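Local atomic coordinates of piwi domain-containing protein (Vanderwaltozyma polyspora, PDB entry 5THE), a protein that probably binds RNA, as the C-terminal lobe of a budding yeast Argonaute built around a Piwi domain. Residues Ile266-Ser271 / Pro489-Tyr494; Lys338-Arg343 / Gln469-Asn474; Ala285-Ser290 / Thr314-Leu319. One frame throughout, in Å; residues are numbered along the deposited sequence.

Contact 1: residues Ile266-Ser271 / Pro489-Tyr494; sequences ILVLGS and PAPVYY. With nucleotides of chain B.
Val-268 and Pro-491 meet obliquely, the CG1 methyl of the valine lying 3.5 Å from ring carbon CG of the proline, tighter than usual carbon contact. CG1 is placed there by the valine torsion, which sets it opposite the backbone N (chi1 178°) and turns it to the first turn of helix 490-515. Of the helix segment, Pro-491 loses most surface to the strand. Pro-491 CB rests 4.0 Å from the carbonyl O of Leu-269, while Pro-491 O approaches Gly-270 CA at 3.7 Å. A beta carbon on Gly-270 would run into the carbonyl O of Pro-491, consistent with the close approach of strand and helix here. The short axes approach to 6.4 Å and run at 38°, with no hydrogen bond across. Tyr-493, two residues on, points to the far side of the turn, where the RNA of chain B runs. Tyr-493 OH donates to OP2 of nucleotide A5 of chain B, modelled at a very short 2.4 Å whose exact value is doubtful. OP2 lies near the ring plane at the edge, and O5' of A4 of chain B is 3.3 Å from Tyr-493 OH. Phe-479 meets the Tyr-493 ring with planes about 30° apart. A phenylalanine in place of Tyr-493 would probably leave the A5 phosphate of chain B without its hydroxyl donor. Pro-489 occupies the N-cap position, and its O receives Tyr-493 N. The helix thus packs one side on a sheet strand and offers the other to the RNA backbone, an arrangement that belongs to the RNase H-like Piwi domain of Argonaute, with chain B probably bound as a guide strand is in relatives.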
loop_
_atom_site.group_PDB
_atom_site.type_symbol
_atom_site.label_atom_id
_atom_site.label_comp_id
_atom_site.label_asym_id
_atom_site.label_seq_id
_atom_site.Cartn_x
_atom_site.Cartn_y
_atom_site.Cartn_z
ATOM N N ILE A 266 0.488 10.666 -14.463
ATOM C CA ILE A 266 1.813 10.125 -14.216
ATOM C C ILE A 266 1.673 8.689 -13.742
ATOM O O ILE A 266 0.750 8.348 -12.994
ATOM C CB ILE A 266 2.550 10.994 -13.185
ATOM C CG1 ILE A 266 2.751 12.401 -13.740
ATOM C CG2 ILE A 266 3.899 10.376 -12.779
ATOM C CD1 ILE A 266 3.161 13.411 -12.675
ATOM N N LEU A 267 2.563 7.826 -14.216
ATOM C CA LEU A 267 2.643 6.467 -13.702
ATOM C C LEU A 267 3.427 6.513 -12.397
ATOM O O LEU A 267 4.620 6.837 -12.392
ATOM C CB LEU A 267 3.310 5.552 -14.721
ATOM C CG LEU A 267 3.682 4.169 -14.180
ATOM C CD1 LEU A 267 2.421 3.426 -13.783
ATOM C CD2 LEU A 267 4.478 3.372 -15.192
ATOM N N VAL A 268 2.753 6.241 -11.285
ATOM C CA VAL A 268 3.373 6.292 -9.965
ATOM C C VAL A 268 3.687 4.864 -9.560
ATOM O O VAL A 268 2.794 4.008 -9.552
ATOM C CB VAL A 268 2.467 6.980 -8.929
ATOM C CG1 VAL A 268 3.127 6.958 -7.560
ATOM C CG2 VAL A 268 2.149 8.428 -9.353
ATOM N N LEU A 269 4.954 4.607 -9.228
ATOM C CA LEU A 269 5.441 3.284 -8.878
ATOM C C LEU A 269 5.927 3.258 -7.438
ATOM O O LEU A 269 6.475 4.242 -6.936
ATOM C CB LEU A 269 6.606 2.858 -9.769
ATOM C CG LEU A 269 6.435 2.878 -11.286
ATOM C CD1 LEU A 269 7.816 2.740 -11.879
ATOM C CD2 LEU A 269 5.530 1.724 -11.710
ATOM N N GLY A 270 5.768 2.111 -6.804
ATOM C CA GLY A 270 6.376 1.865 -5.508
ATOM C C GLY A 270 7.093 0.532 -5.512
ATOM O O GLY A 270 6.580 -0.458 -6.027
ATOM N N SER A 271 8.298 0.520 -4.950
ATOM C CA SER A 271 9.041 -0.719 -4.822
ATOM C C SER A 271 9.588 -0.872 -3.411
ATOM O O SER A 271 9.801 0.105 -2.690
ATOM C CB SER A 271 10.185 -0.814 -5.838
ATOM O OG SER A 271 11.146 0.183 -5.616
ATOM N N PRO A 489 4.088 7.671 1.466
ATOM C CA PRO A 489 3.107 7.686 0.367
ATOM C C PRO A 489 2.540 6.299 0.103
ATOM O O PRO A 489 3.227 5.287 0.257
ATOM C CB PRO A 489 3.916 8.207 -0.824
ATOM C CG PRO A 489 4.954 9.132 -0.156
ATOM C CD PRO A 489 5.344 8.337 1.088
ATOM N N ALA A 490 1.269 6.264 -0.291
ATOM C CA ALA A 490 0.589 4.985 -0.485
ATOM C C ALA A 490 1.349 4.005 -1.381
ATOM O O ALA A 490 1.352 2.807 -1.060
ATOM C CB ALA A 490 -0.819 5.243 -1.035
ATOM N N PRO A 491 1.999 4.419 -2.477
ATOM C CA PRO A 491 2.760 3.438 -3.275
ATOM C C PRO A 491 3.795 2.688 -2.470
ATOM O O PRO A 491 4.009 1.497 -2.716
ATOM C CB PRO A 491 3.435 4.307 -4.350
ATOM C CG PRO A 491 2.606 5.522 -4.428
ATOM C CD PRO A 491 2.055 5.768 -3.077
ATOM N N VAL A 492 4.465 3.376 -1.534
ATOM C CA VAL A 492 5.485 2.739 -0.709
ATOM C C VAL A 492 4.843 1.729 0.226
ATOM O O VAL A 492 5.274 0.577 0.315
ATOM C CB VAL A 492 6.282 3.798 0.073
ATOM C CG1 VAL A 492 7.195 3.126 1.137
ATOM C CG2 VAL A 492 7.088 4.658 -0.871
ATOM N N TYR A 493 3.799 2.156 0.929
ATOM C CA TYR A 493 3.060 1.251 1.801
ATOM C C TYR A 493 2.564 0.034 1.022
ATOM O O TYR A 493 2.727 -1.109 1.461
ATOM C CB TYR A 493 1.895 2.021 2.435
ATOM C CG TYR A 493 1.621 1.752 3.909
ATOM C CD1 TYR A 493 1.394 0.462 4.379
ATOM C CD2 TYR A 493 1.521 2.813 4.824
ATOM C CE1 TYR A 493 1.120 0.223 5.737
ATOM C CE2 TYR A 493 1.258 2.594 6.167
ATOM C CZ TYR A 493 1.053 1.299 6.623
ATOM O OH TYR A 493 0.787 1.090 7.960
ATOM N N TYR A 494 1.966 0.262 -0.150
ATOM C CA TYR A 494 1.508 -0.851 -0.985
ATOM C C TYR A 494 2.645 -1.797 -1.349
ATOM O O TYR A 494 2.470 -3.023 -1.332
ATOM C CB TYR A 494 0.872 -0.327 -2.264
ATOM C CG TYR A 494 -0.426 0.405 -2.064
ATOM C CD1 TYR A 494 -1.301 0.048 -1.040
ATOM C CD2 TYR A 494 -0.792 1.438 -2.917
ATOM C CE1 TYR A 494 -2.512 0.713 -0.868
ATOM C CE2 TYR A 494 -1.998 2.113 -2.753
ATOM C CZ TYR A 494 -2.846 1.749 -1.720
ATOM O OH TYR A 494 -4.033 2.411 -1.553
ATOM P P A B 5 0.605 4.317 9.747
ATOM O OP1 A B 5 1.295 5.292 8.856
ATOM O OP2 A B 5 0.843 2.864 9.620
ATOM O "O5'" A B 5 0.884 4.793 11.232
ATOM C "C5'" A B 5 0.659 6.144 11.595
ATOM C "C4'" A B 5 0.555 6.295 13.089
ATOM O "O4'" A B 5 -0.584 5.543 13.575
ATOM C "C3'" A B 5 1.733 5.749 13.879
ATOM O "O3'" A B 5 2.775 6.695 13.960
ATOM C "C2'" A B 5 1.112 5.414 15.230
ATOM O "O2'" A B 5 0.963 6.585 16.016
ATOM C "C1'" A B 5 -0.287 4.962 14.821
ATOM N N9 A B 5 -0.373 3.506 14.680
ATOM C C8 A B 5 -0.059 2.720 13.597
ATOM N N7 A B 5 -0.263 1.443 13.826
ATOM C C5 A B 5 -0.731 1.408 15.133
ATOM C C6 A B 5 -1.128 0.350 15.954
ATOM N N6 A B 5 -1.099 -0.918 15.541
ATOM N N1 A B 5 -1.548 0.661 17.211
ATOM C C2 A B 5 -1.564 1.952 17.598
ATOM N N3 A B 5 -1.215 3.039 16.905
ATOM C C4 A B 5 -0.803 2.676 15.677
ATOM P P A B 4 -2.952 -0.270 8.609
ATOM O OP1 A B 4 -2.512 -0.627 7.235
ATOM O OP2 A B 4 -2.756 -1.178 9.745
ATOM O "O5'" A B 4 -2.312 1.139 8.979
ATOM C "C5'" A B 4 -2.675 2.292 8.242
ATOM C "C4'" A B 4 -3.015 3.449 9.139
ATOM O "O4'" A B 4 -4.172 3.136 9.946
ATOM C "C3'" A B 4 -1.954 3.847 10.146
ATOM O "O3'" A B 4 -0.950 4.634 9.540
ATOM C "C2'" A B 4 -2.773 4.584 11.199
ATOM O "O2'" A B 4 -3.114 5.889 10.742
ATOM C "C1'" A B 4 -4.055 3.740 11.208
ATOM N N9 A B 4 -3.992 2.657 12.197
ATOM C C8 A B 4 -3.294 1.481 12.084
ATOM N N7 A B 4 -3.420 0.690 13.121
ATOM C C5 A B 4 -4.260 1.398 13.961
ATOM C C6 A B 4 -4.770 1.075 15.211
ATOM N N6 A B 4 -4.460 -0.079 15.812
ATOM N N1 A B 4 -5.592 1.977 15.796
ATOM C C2 A B 4 -5.872 3.124 15.138
ATOM N N3 A B 4 -5.453 3.540 13.939
ATOM C C4 A B 4 -4.631 2.615 13.411
#

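Contact 2: residues Lys338-Arg343 / Gln469-Asn474; sequences KIMYFR and QEICNN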
loop_
_atom_site.group_PDB
_atom_site.type_symbol
_atom_site.label_atom_id
_atom_site.label_comp_id
_atom_site.label_asym_id
_atom_site.label_seq_id
_atom_site.Cartn_x
_atom_site.Cartn_y
_atom_site.Cartn_z
ATOM N N LYS A 338 5.190 10.306 -18.090
ATOM C CA LYS A 338 6.063 10.566 -16.950
ATOM C C LYS A 338 5.955 9.392 -15.993
ATOM O O LYS A 338 4.875 8.824 -15.815
ATOM C CB LYS A 338 5.691 11.856 -16.190
ATOM C CG LYS A 338 5.872 13.163 -16.960
ATOM C CD LYS A 338 5.553 14.345 -16.046
ATOM C CE LYS A 338 5.665 15.675 -16.784
ATOM N NZ LYS A 338 7.035 15.863 -17.313
ATOM N N ILE A 339 7.076 9.049 -15.359
ATOM C CA ILE A 339 7.128 7.964 -14.385
ATOM C C ILE A 339 7.691 8.510 -13.078
ATOM O O ILE A 339 8.709 9.213 -13.074
ATOM C CB ILE A 339 7.974 6.781 -14.902
ATOM C CG1 ILE A 339 7.380 6.239 -16.206
ATOM C CG2 ILE A 339 8.071 5.684 -13.888
ATOM C CD1 ILE A 339 8.202 5.099 -16.809
ATOM N N MET A 340 7.027 8.185 -11.975
ATOM C CA MET A 340 7.454 8.544 -10.625
ATOM C C MET A 340 7.724 7.255 -9.865
ATOM O O MET A 340 6.807 6.450 -9.671
ATOM C CB MET A 340 6.374 9.371 -9.929
ATOM C CG MET A 340 6.713 9.833 -8.535
ATOM S SD MET A 340 7.342 11.517 -8.546
ATOM C CE MET A 340 6.058 12.336 -9.502
ATOM N N TYR A 341 8.973 7.063 -9.430
ATOM C CA TYR A 341 9.444 5.790 -8.884
ATOM C C TYR A 341 9.816 5.953 -7.409
ATOM O O TYR A 341 10.858 6.529 -7.076
ATOM C CB TYR A 341 10.627 5.291 -9.709
ATOM C CG TYR A 341 11.279 4.042 -9.181
ATOM C CD1 TYR A 341 10.531 2.900 -8.932
ATOM C CD2 TYR A 341 12.651 3.997 -8.948
ATOM C CE1 TYR A 341 11.135 1.739 -8.445
ATOM C CE2 TYR A 341 13.265 2.850 -8.468
ATOM C CZ TYR A 341 12.503 1.721 -8.228
ATOM O OH TYR A 341 13.104 0.572 -7.762
ATOM N N PHE A 342 8.961 5.447 -6.522
ATOM C CA PHE A 342 9.217 5.524 -5.084
ATOM C C PHE A 342 9.928 4.257 -4.648
ATOM O O PHE A 342 9.407 3.159 -4.840
ATOM C CB PHE A 342 7.932 5.687 -4.278
ATOM C CG PHE A 342 7.382 7.069 -4.313
ATOM C CD1 PHE A 342 7.773 8.011 -3.369
ATOM C CD2 PHE A 342 6.475 7.431 -5.283
ATOM C CE1 PHE A 342 7.261 9.293 -3.396
ATOM C CE2 PHE A 342 5.955 8.722 -5.313
ATOM C CZ PHE A 342 6.359 9.648 -4.367
ATOM N N ARG A 343 11.105 4.408 -4.058
ATOM C CA ARG A 343 11.918 3.260 -3.682
ATOM C C ARG A 343 12.017 3.184 -2.162
ATOM O O ARG A 343 12.531 4.108 -1.523
ATOM C CB ARG A 343 13.308 3.350 -4.304
ATOM C CG ARG A 343 14.240 2.270 -3.817
ATOM C CD ARG A 343 13.739 0.882 -4.148
ATOM N NE ARG A 343 14.891 0.027 -4.387
ATOM C CZ ARG A 343 15.464 -0.706 -3.444
ATOM N NH1 ARG A 343 14.955 -0.706 -2.222
ATOM N NH2 ARG A 343 16.529 -1.443 -3.726
ATOM N N GLN A 469 7.258 17.797 -2.535
ATOM C CA GLN A 469 6.746 17.669 -1.175
ATOM C C GLN A 469 5.233 17.602 -1.171
ATOM O O GLN A 469 4.645 16.913 -0.330
ATOM C CB GLN A 469 7.250 18.822 -0.298
ATOM C CG GLN A 469 8.747 18.693 -0.018
ATOM C CD GLN A 469 9.403 19.973 0.491
ATOM O OE1 GLN A 469 8.741 20.931 0.828
ATOM N NE2 GLN A 469 10.708 19.984 0.526
ATOM N N GLU A 470 4.587 18.291 -2.114
ATOM C CA GLU A 470 3.138 18.231 -2.157
ATOM C C GLU A 470 2.671 16.852 -2.609
ATOM O O GLU A 470 1.735 16.289 -2.036
ATOM C CB GLU A 470 2.595 19.330 -3.079
ATOM C CG GLU A 470 1.080 19.494 -3.002
ATOM C CD GLU A 470 0.558 20.625 -3.848
ATOM O OE1 GLU A 470 1.354 21.329 -4.509
ATOM O OE2 GLU A 470 -0.672 20.808 -3.841
ATOM N N ILE A 471 3.324 16.305 -3.636
ATOM C CA ILE A 471 3.028 14.956 -4.115
ATOM C C ILE A 471 3.209 13.928 -3.004
ATOM O O ILE A 471 2.338 13.082 -2.764
ATOM C CB ILE A 471 3.933 14.626 -5.312
ATOM C CG1 ILE A 471 3.407 15.290 -6.568
ATOM C CG2 ILE A 471 4.109 13.124 -5.485
ATOM C CD1 ILE A 471 4.168 14.816 -7.723
ATOM N N CYS A 472 4.376 13.946 -2.361
ATOM C CA CYS A 472 4.646 12.995 -1.289
ATOM C C CYS A 472 3.585 13.091 -0.214
ATOM O O CYS A 472 2.992 12.080 0.185
ATOM C CB CYS A 472 6.026 13.260 -0.703
ATOM S SG CYS A 472 7.325 12.721 -1.824
ATOM N N ASN A 473 3.308 14.314 0.243
ATOM C CA ASN A 473 2.301 14.493 1.274
ATOM C C ASN A 473 0.929 14.053 0.777
ATOM O O ASN A 473 0.230 13.307 1.467
ATOM C CB ASN A 473 2.265 15.946 1.746
ATOM C CG ASN A 473 1.334 16.134 2.927
ATOM O OD1 ASN A 473 1.460 15.440 3.940
ATOM N ND2 ASN A 473 0.369 17.030 2.789
ATOM N N ASN A 474 0.530 14.498 -0.426
ATOM C CA ASN A 474 -0.774 14.124 -0.970
ATOM C C ASN A 474 -0.925 12.612 -1.073
ATOM O O ASN A 474 -1.993 12.058 -0.780
ATOM C CB ASN A 474 -0.983 14.744 -2.359
ATOM C CG ASN A 474 -1.397 16.196 -2.295
ATOM O OD1 ASN A 474 -1.419 16.802 -1.230
ATOM N ND2 ASN A 474 -1.720 16.760 -3.444
#
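Ile-471 and Met-340 meet end to end, methyl CE of the methionine standing 3.6 Å from CD1 of the isoleucine. Ile-471 gives up more surface than any other residue here. It divides its branches between two partners: CG1, opposite the carbonyl carbon, carries CD1 to the methionine, whereas CG2, opposite the backbone N, faces the phenylalanine. Met-340 leaves the strand with CG anti to its N (chi1 -179°), then bends at the next two torsions, folding CE round to the end of the isoleucine instead of running straight out. Phe-342, two residues along and on the same side of the strand, fills the neighbouring position with its ring. The far edge of that ring receives the helix: Phe-342 CZ lies 4.3 Å from Ile-471 CG2, and Phe-342 CE1 lies 3.8 Å from Cys-472 SG. Cys-472 SG lies almost in the ring plane, 5.0 Å from the centroid of the Phe-342 ring and 89° off its normal. This is an edge-on sulfur-aromatic contact, with SG set against the rim and not over a face. Every touching group is buried and apolar or thiol, and no hydrogen bond crosses. Side chains alone bridge the gap, the short axes of strand and helix staying 12.2 Å apart and inclined at 63°. Around the contact, Ile-471 also touches Leu-256 and Leu-257, and Cys-472 reaches Phe-437 and Ile-439. Ile-386 of strand 383-389 touches both Phe-342 and Cys-472, while the Met-340 backbone bonds to Leu-267 and Leu-269. Helix 465-475 therefore lies over strand 339-344, which runs between strands 264-274 and 383-389, and the helix also touches strand 435-440, further along the sheet beyond 452-459.

Contact 3: residues Ala285-Ser290 / Thr314-Leu319; sequences ASLVGS and TNVGSL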
loop_
_atom_site.group_PDB
_atom_site.type_symbol
_atom_site.label_atom_id
_atom_site.label_comp_id
_atom_site.label_asym_id
_atom_site.label_seq_id
_atom_site.Cartn_x
_atom_site.Cartn_y
_atom_site.Cartn_z
ATOM N N ALA A 285 11.688 -8.703 -3.905
ATOM C CA ALA A 285 11.395 -7.346 -4.342
ATOM C C ALA A 285 9.984 -7.291 -4.907
ATOM O O ALA A 285 9.484 -8.280 -5.449
ATOM C CB ALA A 285 12.393 -6.856 -5.412
ATOM N N SER A 286 9.348 -6.132 -4.767
ATOM C CA SER A 286 8.021 -5.906 -5.312
ATOM C C SER A 286 8.001 -4.562 -6.027
ATOM O O SER A 286 8.814 -3.680 -5.757
ATOM C CB SER A 286 6.946 -5.948 -4.221
ATOM O OG SER A 286 7.098 -4.840 -3.358
ATOM N N LEU A 287 7.084 -4.432 -6.977
ATOM C CA LEU A 287 6.896 -3.194 -7.718
ATOM C C LEU A 287 5.407 -3.053 -7.978
ATOM O O LEU A 287 4.825 -3.896 -8.662
ATOM C CB LEU A 287 7.674 -3.200 -9.043
ATOM C CG LEU A 287 7.489 -1.927 -9.872
ATOM C CD1 LEU A 287 8.151 -0.739 -9.170
ATOM C CD2 LEU A 287 7.991 -2.075 -11.337
ATOM N N VAL A 288 4.788 -2.009 -7.416
ATOM C CA VAL A 288 3.381 -1.720 -7.654
ATOM C C VAL A 288 3.309 -0.477 -8.517
ATOM O O VAL A 288 4.241 0.333 -8.565
ATOM C CB VAL A 288 2.571 -1.520 -6.352
ATOM C CG1 VAL A 288 2.635 -2.772 -5.464
ATOM C CG2 VAL A 288 3.077 -0.296 -5.596
ATOM N N GLY A 289 2.183 -0.324 -9.209
ATOM C CA GLY A 289 2.009 0.836 -10.058
ATOM C C GLY A 289 0.569 1.276 -10.207
ATOM O O GLY A 289 -0.349 0.452 -10.212
ATOM N N SER A 290 0.367 2.589 -10.318
ATOM C CA SER A 290 -0.947 3.138 -10.594
ATOM C C SER A 290 -1.309 2.906 -12.055
ATOM O O SER A 290 -0.465 2.536 -12.876
ATOM C CB SER A 290 -0.968 4.627 -10.282
ATOM O OG SER A 290 -0.080 5.310 -11.154
ATOM N N THR A 314 18.070 -5.638 -9.098
ATOM C CA THR A 314 18.848 -5.617 -10.333
ATOM C C THR A 314 17.964 -5.570 -11.568
ATOM O O THR A 314 18.268 -4.861 -12.534
ATOM C CB THR A 314 19.754 -6.845 -10.406
ATOM O OG1 THR A 314 20.545 -6.915 -9.220
ATOM C CG2 THR A 314 20.671 -6.749 -11.617
ATOM N N ASN A 315 16.889 -6.340 -11.576
ATOM C CA ASN A 315 16.040 -6.447 -12.747
ATOM C C ASN A 315 14.660 -5.859 -12.470
ATOM O O ASN A 315 13.640 -6.399 -12.903
ATOM C CB ASN A 315 15.952 -7.899 -13.213
ATOM C CG ASN A 315 15.649 -8.023 -14.705
ATOM O OD1 ASN A 315 15.693 -7.034 -15.452
ATOM N ND2 ASN A 315 15.339 -9.244 -15.145
ATOM N N VAL A 316 14.621 -4.727 -11.753
ATOM C CA VAL A 316 13.345 -4.072 -11.462
ATOM C C VAL A 316 12.614 -3.759 -12.763
ATOM O O VAL A 316 11.387 -3.892 -12.854
ATOM C CB VAL A 316 13.566 -2.815 -10.589
ATOM C CG1 VAL A 316 14.330 -1.696 -11.347
ATOM C CG2 VAL A 316 12.234 -2.283 -10.062
ATOM N N GLY A 317 13.368 -3.410 -13.809
ATOM C CA GLY A 317 12.759 -3.059 -15.071
ATOM C C GLY A 317 11.942 -4.183 -15.671
ATOM O O GLY A 317 10.981 -3.930 -16.400
ATOM N N SER A 318 12.301 -5.435 -15.377
ATOM C CA SER A 318 11.514 -6.542 -15.901
ATOM C C SER A 318 10.071 -6.481 -15.405
ATOM O O SER A 318 9.143 -6.831 -16.146
ATOM C CB SER A 318 12.167 -7.871 -15.527
ATOM O OG SER A 318 11.986 -8.154 -14.155
ATOM N N LEU A 319 9.861 -6.007 -14.171
ATOM C CA LEU A 319 8.531 -5.818 -13.593
ATOM C C LEU A 319 7.772 -4.644 -14.201
ATOM O O LEU A 319 6.599 -4.441 -13.859
ATOM C CB LEU A 319 8.650 -5.624 -12.079
ATOM C CG LEU A 319 9.428 -6.706 -11.332
ATOM C CD1 LEU A 319 9.413 -6.459 -9.838
ATOM C CD2 LEU A 319 8.843 -8.063 -11.649
#
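This is an apolar contact in the RNase H-like fold of the Piwi domain, between strand 282-289 of the sheet and the 3-10 turn that leads into helix 320-329. Two leucines carry it. Leu-287 and Leu-319 lie side by side, running in opposite senses: CD2 of Leu-287 is 3.7 Å from CB of Leu-319, and CB of Leu-287 is 3.8 Å from CD1 of Leu-319. The first torsion of Leu-287 (179°) carries CG away from the backbone N, and Leu-287 CD2 also comes within 4.4 Å of Val-316 CG2. No hydrogen bond joins the segments. On the sheet side, Leu-269 and Ser-271 of strand 264-274 also touch Leu-287, while Met-303 and Asp-301 of strand 300-305 touch Leu-319. The turn is held in shape from within. Leu-319 N bonds to Val-316 O, and Ser-318 closes back on Asn-315. The carbonyl O of Asn-315 takes two donors from that one serine: the backbone N of Ser-318, and Ser-318 OG at 2.7 Å, which arrives nearly in line with the C=O bond (162°).

In the fold
All three contacts share the mixed sheet of the Piwi domain, where strand 264-274 lies between antiparallel 282-289 and parallel 339-344. Backbone bonds join them directly: strands 264-274 and 339-344 are bonded neighbours, and Gly-270 O to Val-288 N links contacts 1 and 3. The centre of contact 1 lies about 8 Å from that of contact 2 and about 11 Å from that of contact 3, whereas the centres of contact 2 and contact 3 are about 16 Å apart. Helices 490-515 and 465-475 lie on one face, the 314-319 turn on the other. Contact 1 spans the longest loop; contact 3, then contact 2, close within it, and the C-terminal helices 465-475 and 490-515 return to strands that precede them by more than a hundred residues.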